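Local coordinates for protein threonine synthase (Brucella melitensis bv. 1, PDB 4F4F) that probably catalyses the pyridoxal-phosphate-dependent conversion of O-phospho-L-homoserine and water into L-threonine and phosphate, the last step of threonine biosynthesis, at residues G298-R303 against I315-N320; G32-P37 against N225-A230. All blocks are in the same frame, centred on the assembly; numbering follows the deposited sequence.

Contact 1: G298-R303 against I315-N320; sequences GAYEMR and IQISSN
At the rim of the cofactor site, the short strand 299-301 meets the loop that runs past pyridoxal phosphate towards helix 321-328, and Tyr300 reaches across to Ser318 to do so. A chi1 of -177°, with the ring beside the carbonyl carbon, carries the phenol over to the loop. There Tyr300 OH accepts from Ser318 N at 2.8 Å in a nearly straight bond (173°), the donor sitting at the ring edge near its plane. The same OH lies 3.4 Å from Ile317 CB. Further along the chain, at Met302, Ile317 CG2 packs on Met302 CG at 3.5 Å, while the Met302 chain bends at chi3 and sets CE against the amide of Gln316. That amide is used from its nitrogen: Gln316 NE2 donates to Arg303 O at 2.9 Å, with the acceptor in the amide plane but the donor well above the carbonyl plane. A water adds a bridge, accepting from Arg303 N and probably donating to Gln316 O. Ser318 OG is hydrogen-bonded with Gly260 O, in the cofactor-binding run Gly260, Asn261 and Phe262. Strand 299-301 also pairs antiparallel with strand 348-350, and helices 290-297 and 333-346 pack against Tyr300.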
ATOM      1  N   GLY A 298      13.480  12.161 -16.761  1.00 20.83           N
ATOM      2  CA  GLY A 298      13.735  12.984 -15.575  1.00 20.94           C
ATOM      3  C   GLY A 298      12.647  14.008 -15.231  1.00 21.17           C
ATOM      4  O   GLY A 298      12.723  14.654 -14.193  1.00 21.25           O
ATOM      5  N   ALA A 299      11.605  14.105 -16.058  1.00 21.52           N
ATOM      6  CA  ALA A 299      10.587  15.159 -15.953  1.00 21.78           C
ATOM      7  C   ALA A 299       9.379  14.546 -15.254  1.00 21.84           C
ATOM      8  O   ALA A 299       8.595  13.773 -15.845  1.00 22.13           O
ATOM      9  CB  ALA A 299      10.203  15.672 -17.343  1.00 22.94           C
ATOM     10  N   TYR A 300       9.259  14.823 -13.960  1.00 20.98           N
ATOM     11  CA  TYR A 300       8.104  14.376 -13.210  1.00 20.61           C
ATOM     12  C   TYR A 300       7.074  15.448 -13.373  1.00 22.14           C
ATOM     13  O   TYR A 300       7.132  16.477 -12.681  1.00 21.51           O
ATOM     14  CB  TYR A 300       8.491  14.227 -11.761  1.00 19.55           C
ATOM     15  CG  TYR A 300       7.435  13.689 -10.821  1.00 18.62           C
ATOM     16  CD1 TYR A 300       7.282  12.324 -10.633  1.00 17.85           C
ATOM     17  CD2 TYR A 300       6.664  14.553 -10.047  1.00 18.51           C
ATOM     18  CE1 TYR A 300       6.365  11.826  -9.722  1.00 17.51           C
ATOM     19  CE2 TYR A 300       5.738  14.066  -9.138  1.00 18.11           C
ATOM     20  CZ  TYR A 300       5.606  12.699  -8.969  1.00 17.68           C
ATOM     21  OH  TYR A 300       4.707  12.211  -8.040  1.00 17.57           O
ATOM     22  N   GLU A 301       6.166  15.238 -14.323  1.00 23.70           N
ATOM     23  CA  GLU A 301       5.249  16.268 -14.763  1.00 26.13           C
ATOM     24  C   GLU A 301       3.823  15.787 -14.709  1.00 25.85           C
ATOM     25  O   GLU A 301       3.481  14.784 -15.325  1.00 24.83           O
ATOM     26  CB  GLU A 301       5.577  16.698 -16.197  1.00 29.00           C
ATOM     27  CG  GLU A 301       6.781  17.622 -16.291  1.00 31.75           C
ATOM     28  CD  GLU A 301       7.000  18.178 -17.685  1.00 34.71           C
ATOM     29  OE1 GLU A 301       8.156  18.559 -17.995  1.00 36.25           O
ATOM     30  OE2 GLU A 301       6.017  18.228 -18.466  1.00 37.36           O
ATOM     31  N   MET A 302       2.989  16.511 -13.986  1.00 26.20           N
ATOM     32  CA  MET A 302       1.600  16.113 -13.820  1.00 26.92           C
ATOM     33  C   MET A 302       0.855  16.274 -15.141  1.00 27.81           C
ATOM     34  O   MET A 302       1.041  17.246 -15.843  1.00 27.55           O
ATOM     35  CB  MET A 302       0.944  16.974 -12.775  1.00 28.20           C
ATOM     36  CG  MET A 302       1.565  16.809 -11.400  1.00 29.06           C
ATOM     37  SD  MET A 302       0.912  18.052 -10.290  1.00 33.66           S
ATOM     38  CE  MET A 302      -0.800  17.488 -10.233  1.00 32.75           C
ATOM     39  N   ARG A 303       0.016  15.309 -15.471  1.00 27.72           N
ATOM     40  CA  ARG A 303      -0.861  15.399 -16.639  1.00 29.50           C
ATOM     41  C   ARG A 303      -2.248  14.978 -16.161  1.00 29.57           C
ATOM     42  O   ARG A 303      -2.423  14.568 -15.001  1.00 28.23           O
ATOM     43  CB  ARG A 303      -0.347  14.499 -17.769  1.00 30.45           C
ATOM     44  CG  ARG A 303       0.990  14.912 -18.370  1.00 31.18           C
ATOM     45  CD  ARG A 303       1.403  13.929 -19.458  1.00 32.70           C
ATOM     46  NE  ARG A 303       2.591  14.328 -20.239  1.00 33.99           N
ATOM     47  CZ  ARG A 303       3.092  13.617 -21.252  1.00 35.20           C
ATOM     48  NH1 ARG A 303       2.538  12.460 -21.616  1.00 35.76           N
ATOM     49  NH2 ARG A 303       4.166  14.047 -21.904  1.00 36.65           N
ATOM     50  N   ILE A 315      -3.252   7.401 -10.859  1.00 24.51           N
ATOM     51  CA  ILE A 315      -2.630   8.472 -10.066  1.00 24.04           C
ATOM     52  C   ILE A 315      -2.198   9.630 -10.934  1.00 23.77           C
ATOM     53  O   ILE A 315      -1.699   9.421 -12.054  1.00 23.78           O
ATOM     54  CB  ILE A 315      -1.370   8.000  -9.289  1.00 23.80           C
ATOM     55  CG1 ILE A 315      -0.338   7.310 -10.227  1.00 24.40           C
ATOM     56  CG2 ILE A 315      -1.777   7.091  -8.143  1.00 23.88           C
ATOM     57  CD1 ILE A 315       1.121   7.372  -9.754  1.00 24.37           C
ATOM     58  N   GLN A 316      -2.359  10.843 -10.406  1.00 23.27           N
ATOM     59  CA  GLN A 316      -1.775  12.043 -11.025  1.00 24.15           C
ATOM     60  C   GLN A 316      -0.317  12.217 -10.557  1.00 22.51           C
ATOM     61  O   GLN A 316       0.581  12.493 -11.350  1.00 21.63           O
ATOM     62  CB  GLN A 316      -2.604  13.283 -10.677  1.00 25.37           C
ATOM     63  CG  GLN A 316      -2.133  14.506 -11.437  1.00 27.28           C
ATOM     64  CD  GLN A 316      -3.184  15.602 -11.500  1.00 28.93           C
ATOM     65  OE1 GLN A 316      -3.565  16.178 -10.482  1.00 30.15           O
ATOM     66  NE2 GLN A 316      -3.652  15.890 -12.699  1.00 29.99           N
ATOM     67  N   ILE A 317      -0.112  12.032  -9.255  1.00 21.89           N
ATOM     68  CA  ILE A 317       1.217  12.049  -8.630  1.00 20.91           C
ATOM     69  C   ILE A 317       1.375  10.814  -7.734  1.00 19.54           C
ATOM     70  O   ILE A 317       0.410  10.177  -7.349  1.00 19.33           O
ATOM     71  CB  ILE A 317       1.466  13.322  -7.786  1.00 21.83           C
ATOM     72  CG1 ILE A 317       0.431  13.463  -6.658  1.00 22.73           C
ATOM     73  CG2 ILE A 317       1.502  14.579  -8.659  1.00 22.57           C
ATOM     74  CD1 ILE A 317       0.680  14.662  -5.732  1.00 24.15           C
ATOM     75  N   SER A 318       2.608  10.463  -7.424  1.00 17.76           N
ATOM     76  CA  SER A 318       2.870   9.255  -6.678  1.00 16.63           C
ATOM     77  C   SER A 318       3.338   9.638  -5.256  1.00 16.08           C
ATOM     78  O   SER A 318       4.463  10.106  -5.080  1.00 14.83           O
ATOM     79  CB  SER A 318       3.915   8.445  -7.416  1.00 16.10           C
ATOM     80  OG  SER A 318       4.105   7.197  -6.824  1.00 15.17           O
ATOM     81  N   SER A 319       2.486   9.404  -4.271  1.00 15.92           N
ATOM     82  CA  SER A 319       2.665  10.009  -2.952  1.00 16.52           C
ATOM     83  C   SER A 319       3.991   9.630  -2.248  1.00 15.40           C
ATOM     84  O   SER A 319       4.576  10.445  -1.556  1.00 16.57           O
ATOM     85  CB  SER A 319       1.467   9.685  -2.060  1.00 17.23           C
ATOM     86  OG  SER A 319       1.536   8.325  -1.637  1.00 17.73           O
ATOM     87  N   ASN A 320       4.493   8.423  -2.452  1.00 14.44           N
ATOM     88  CA  ASN A 320       5.731   8.013  -1.795  1.00 13.81           C
ATOM     89  C   ASN A 320       6.984   8.142  -2.638  1.00 12.97           C
ATOM     90  O   ASN A 320       8.070   7.805  -2.187  1.00 12.20           O
ATOM     91  CB  ASN A 320       5.594   6.585  -1.315  1.00 14.09           C
ATOM     92  CG  ASN A 320       4.602   6.468  -0.188  1.00 14.74           C
ATOM     93  OD1 ASN A 320       4.832   7.009   0.867  1.00 15.68           O
ATOM     94  ND2 ASN A 320       3.483   5.807  -0.421  1.00 15.77           N
TER
HETATM   95  O   HOH W   1       0.301  12.741 -14.060  1.00 19.71           O

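Contact 2: G32-P37 against N225-A230; sequences GGLYLP and NSINWA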
ATOM      1  N   GLY A  32       6.218  18.931   6.394  1.00 15.96           N
ATOM      2  CA  GLY A  32       5.586  18.536   5.172  1.00 15.99           C
ATOM      3  C   GLY A  32       6.176  17.312   4.497  1.00 14.62           C
ATOM      4  O   GLY A  32       5.637  16.848   3.513  1.00 14.74           O
ATOM      5  N   GLY A  33       7.280  16.789   5.015  1.00 13.70           N
ATOM      6  CA  GLY A  33       7.876  15.601   4.496  1.00 12.87           C
ATOM      7  C   GLY A  33       7.373  14.293   5.050  1.00 12.73           C
ATOM      8  O   GLY A  33       6.402  14.246   5.816  1.00 13.32           O
ATOM      9  N   LEU A  34       8.075  13.237   4.649  1.00 11.94           N
ATOM     10  CA  LEU A  34       7.716  11.884   4.962  1.00 12.01           C
ATOM     11  C   LEU A  34       8.814  11.273   5.813  1.00 11.29           C
ATOM     12  O   LEU A  34       9.999  11.524   5.588  1.00 10.16           O
ATOM     13  CB  LEU A  34       7.541  11.080   3.682  1.00 12.45           C
ATOM     14  CG  LEU A  34       6.509  11.625   2.680  1.00 13.44           C
ATOM     15  CD1 LEU A  34       6.555  10.794   1.393  1.00 13.71           C
ATOM     16  CD2 LEU A  34       5.148  11.601   3.320  1.00 14.28           C
ATOM     17  N   TYR A  35       8.408  10.467   6.790  1.00 11.53           N
ATOM     18  CA  TYR A  35       9.383   9.810   7.668  1.00 11.37           C
ATOM     19  C   TYR A  35      10.052   8.570   7.071  1.00 11.25           C
ATOM     20  O   TYR A  35       9.404   7.741   6.441  1.00 11.66           O
ATOM     21  CB  TYR A  35       8.742   9.496   9.034  1.00 11.79           C
ATOM     22  CG  TYR A  35       8.757  10.692   9.936  1.00 12.42           C
ATOM     23  CD1 TYR A  35       9.950  11.150  10.450  1.00 12.36           C
ATOM     24  CD2 TYR A  35       7.596  11.374  10.279  1.00 13.34           C
ATOM     25  CE1 TYR A  35      10.021  12.250  11.255  1.00 13.10           C
ATOM     26  CE2 TYR A  35       7.640  12.482  11.126  1.00 14.12           C
ATOM     27  CZ  TYR A  35       8.860  12.909  11.631  1.00 13.87           C
ATOM     28  OH  TYR A  35       8.982  14.017  12.480  1.00 14.62           O
ATOM     29  N   LEU A  36      11.361   8.468   7.295  1.00 10.99           N
ATOM     30  CA  LEU A  36      12.158   7.317   6.899  1.00 10.92           C
ATOM     31  C   LEU A  36      13.127   6.951   8.005  1.00 10.71           C
ATOM     32  O   LEU A  36      13.518   7.807   8.785  1.00 10.81           O
ATOM     33  CB  LEU A  36      12.981   7.615   5.650  1.00 10.73           C
ATOM     34  CG  LEU A  36      12.281   7.661   4.310  1.00 11.22           C
ATOM     35  CD1 LEU A  36      13.242   8.270   3.253  1.00 10.95           C
ATOM     36  CD2 LEU A  36      11.800   6.267   3.915  1.00 11.40           C
ATOM     37  N   PRO A  37      13.535   5.667   8.069  1.00 11.08           N
ATOM     38  CA  PRO A  37      14.530   5.294   9.039  1.00 11.77           C
ATOM     39  C   PRO A  37      15.810   6.081   8.906  1.00 12.13           C
ATOM     40  O   PRO A  37      16.243   6.339   7.810  1.00 12.15           O
ATOM     41  CB  PRO A  37      14.792   3.804   8.778  1.00 11.71           C
ATOM     42  CG  PRO A  37      13.828   3.375   7.809  1.00 11.81           C
ATOM     43  CD  PRO A  37      13.003   4.512   7.324  1.00 11.50           C
ATOM     44  N   ASN A 225      -3.970   6.823   5.037  1.00 27.41           N
ATOM     45  CA  ASN A 225      -3.292   7.061   3.800  1.00 27.73           C
ATOM     46  C   ASN A 225      -1.957   6.460   3.613  1.00 25.94           C
ATOM     47  O   ASN A 225      -1.251   6.034   4.547  1.00 23.68           O
ATOM     48  CB  ASN A 225      -3.199   8.547   3.539  1.00 29.42           C
ATOM     49  CG  ASN A 225      -2.561   9.262   4.655  1.00 29.66           C
ATOM     50  OD1 ASN A 225      -1.491   8.853   5.117  1.00 31.52           O
ATOM     51  ND2 ASN A 225      -3.202  10.339   5.120  1.00 30.84           N
ATOM     52  N   SER A 226      -1.605   6.577   2.345  1.00 25.16           N
ATOM     53  CA  SER A 226      -0.620   5.816   1.733  1.00 25.05           C
ATOM     54  C   SER A 226       0.752   6.233   2.218  1.00 23.82           C
ATOM     55  O   SER A 226       1.698   5.491   2.003  1.00 24.14           O
ATOM     56  CB  SER A 226      -0.775   5.977   0.193  1.00 25.10           C
ATOM     57  OG  SER A 226      -0.799   7.366  -0.166  1.00 27.37           O
ATOM     58  N   ILE A 227       0.862   7.383   2.903  1.00 23.84           N
ATOM     59  CA  ILE A 227       2.182   7.935   3.285  1.00 22.79           C
ATOM     60  C   ILE A 227       2.702   7.670   4.712  1.00 21.72           C
ATOM     61  O   ILE A 227       3.853   8.008   5.021  1.00 20.66           O
ATOM     62  CB  ILE A 227       2.302   9.456   2.931  1.00 23.16           C
ATOM     63  CG1 ILE A 227       1.317  10.352   3.708  1.00 23.52           C
ATOM     64  CG2 ILE A 227       2.144   9.669   1.421  1.00 22.45           C
ATOM     65  CD1 ILE A 227       1.674  10.557   5.171  1.00 23.36           C
ATOM     66  N   ASN A 228       1.914   7.046   5.580  1.00 21.51           N
ATOM     67  CA  ASN A 228       2.425   6.691   6.894  1.00 20.82           C
ATOM     68  C   ASN A 228       3.491   5.613   6.690  1.00 19.27           C
ATOM     69  O   ASN A 228       3.314   4.730   5.871  1.00 18.97           O
ATOM     70  CB  ASN A 228       1.305   6.150   7.789  1.00 23.76           C
ATOM     71  CG  ASN A 228       1.713   6.081   9.269  1.00 24.80           C
ATOM     72  OD1 ASN A 228       2.701   5.400   9.670  1.00 27.37           O
ATOM     73  ND2 ASN A 228       0.984   6.787  10.088  1.00 24.64           N
ATOM     74  N   TRP A 229       4.597   5.736   7.400  1.00 18.53           N
ATOM     75  CA  TRP A 229       5.661   4.740   7.385  1.00 18.56           C
ATOM     76  C   TRP A 229       5.116   3.321   7.634  1.00 19.12           C
ATOM     77  O   TRP A 229       5.620   2.397   7.069  1.00 17.70           O
ATOM     78  CB  TRP A 229       6.768   5.132   8.360  1.00 17.66           C
ATOM     79  CG  TRP A 229       7.790   4.050   8.526  1.00 17.30           C
ATOM     80  CD1 TRP A 229       8.026   3.256   9.649  1.00 16.92           C
ATOM     81  CD2 TRP A 229       8.704   3.532   7.481  1.00 16.47           C
ATOM     82  NE1 TRP A 229       8.993   2.326   9.385  1.00 16.73           N
ATOM     83  CE2 TRP A 229       9.466   2.461   8.106  1.00 16.24           C
ATOM     84  CE3 TRP A 229       8.956   3.863   6.151  1.00 16.06           C
ATOM     85  CZ2 TRP A 229      10.414   1.751   7.411  1.00 15.92           C
ATOM     86  CZ3 TRP A 229       9.932   3.152   5.468  1.00 15.75           C
ATOM     87  CH2 TRP A 229      10.629   2.114   6.080  1.00 15.79           C
ATOM     88  N   ALA A 230       4.025   3.137   8.405  1.00 21.05           N
ATOM     89  CA  ALA A 230       3.529   1.760   8.713  1.00 22.03           C
ATOM     90  C   ALA A 230       2.637   1.166   7.620  1.00 23.48           C
ATOM     91  O   ALA A 230       2.341  -0.046   7.636  1.00 24.86           O
ATOM     92  CB  ALA A 230       2.843   1.725  10.072  1.00 23.63           C
TER
HETATM   93  O   HOH W   2       5.597   9.984   6.978  1.00 18.94           O
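Apolar packing carries most of this buried contact, beginning with Pro37 on the indole of Trp229. Pro37 CD stands over one face of the six-membered ring, 3.8 Å from its centroid and 18° off the normal, which meets the geometry of a CH-pi interaction. The carbon is offset toward the rim, and its nearest ring atom is Trp229 CH2 at 3.6 Å; Pro37 CG reaches the same outer part of the ring. Trp229, its first torsion near trans, extends its indole roughly along the strand, where Leu36 CD2 approaches CZ3 of that ring at 4.0 Å. A separate apolar contact forms where Leu34 meets Ile227 at about a right angle: a single methyl, Leu34 CD2, lies 3.6 Å from Ile227 CB and touches both branches of the isoleucine.

The contact joins the N-terminal region of threonine synthase to the pyridoxal-phosphate-dependent enzyme region. Strand 35-37 pairs antiparallel with strand 8-10, whose Tyr8 also meets the Trp229 ring, and the partner segment holds a type I beta turn from Asn225 to Asn228 and runs on into the weakly bonded start of helix 229-232.

Polar links are fewer. One water accepts from Tyr35 N at 2.9 Å and probably donates to Ile227 O in a longer bond of 3.3 Å, bridging the two backbones. Arg323 of helix 321-328 supplies a second bridge, its guanidinium bonding to both Tyr35 O and Ile227 O.

Within the partner segment, Asn228 is the N-cap of the short helix: its OD1 accepts from Ala230 N at 2.9 Å and 174°, the donor tilted 17° from the carbonyl plane. Asn228 ND2 donates to Leu24 O, a further tie to the N-terminal region.

Overall arrangement
From the N terminus, the chain forms 32-37 and returns to it at 225-230, so contact 2 closes a long loop of 187 residues between the N-terminal and cofactor-binding regions. Contact 1 opens later and closes a short loop of 11 residues between 298-303 and 315-320; the two loops lie in series, neither nested nor crossed. Their centres are 17 Å apart, yet 315-320 touches both segments of contact 2: Ser319 OG is 2.9 Å from Ser226 OG, Asn320 ND2 is 3.0 Å from Ser226 O, both probable hydrogen bonds, and Ser319 O packs on Leu34 CD1. The loop beside the cofactor thus links strand 299-301 to the turn before helix 229-232.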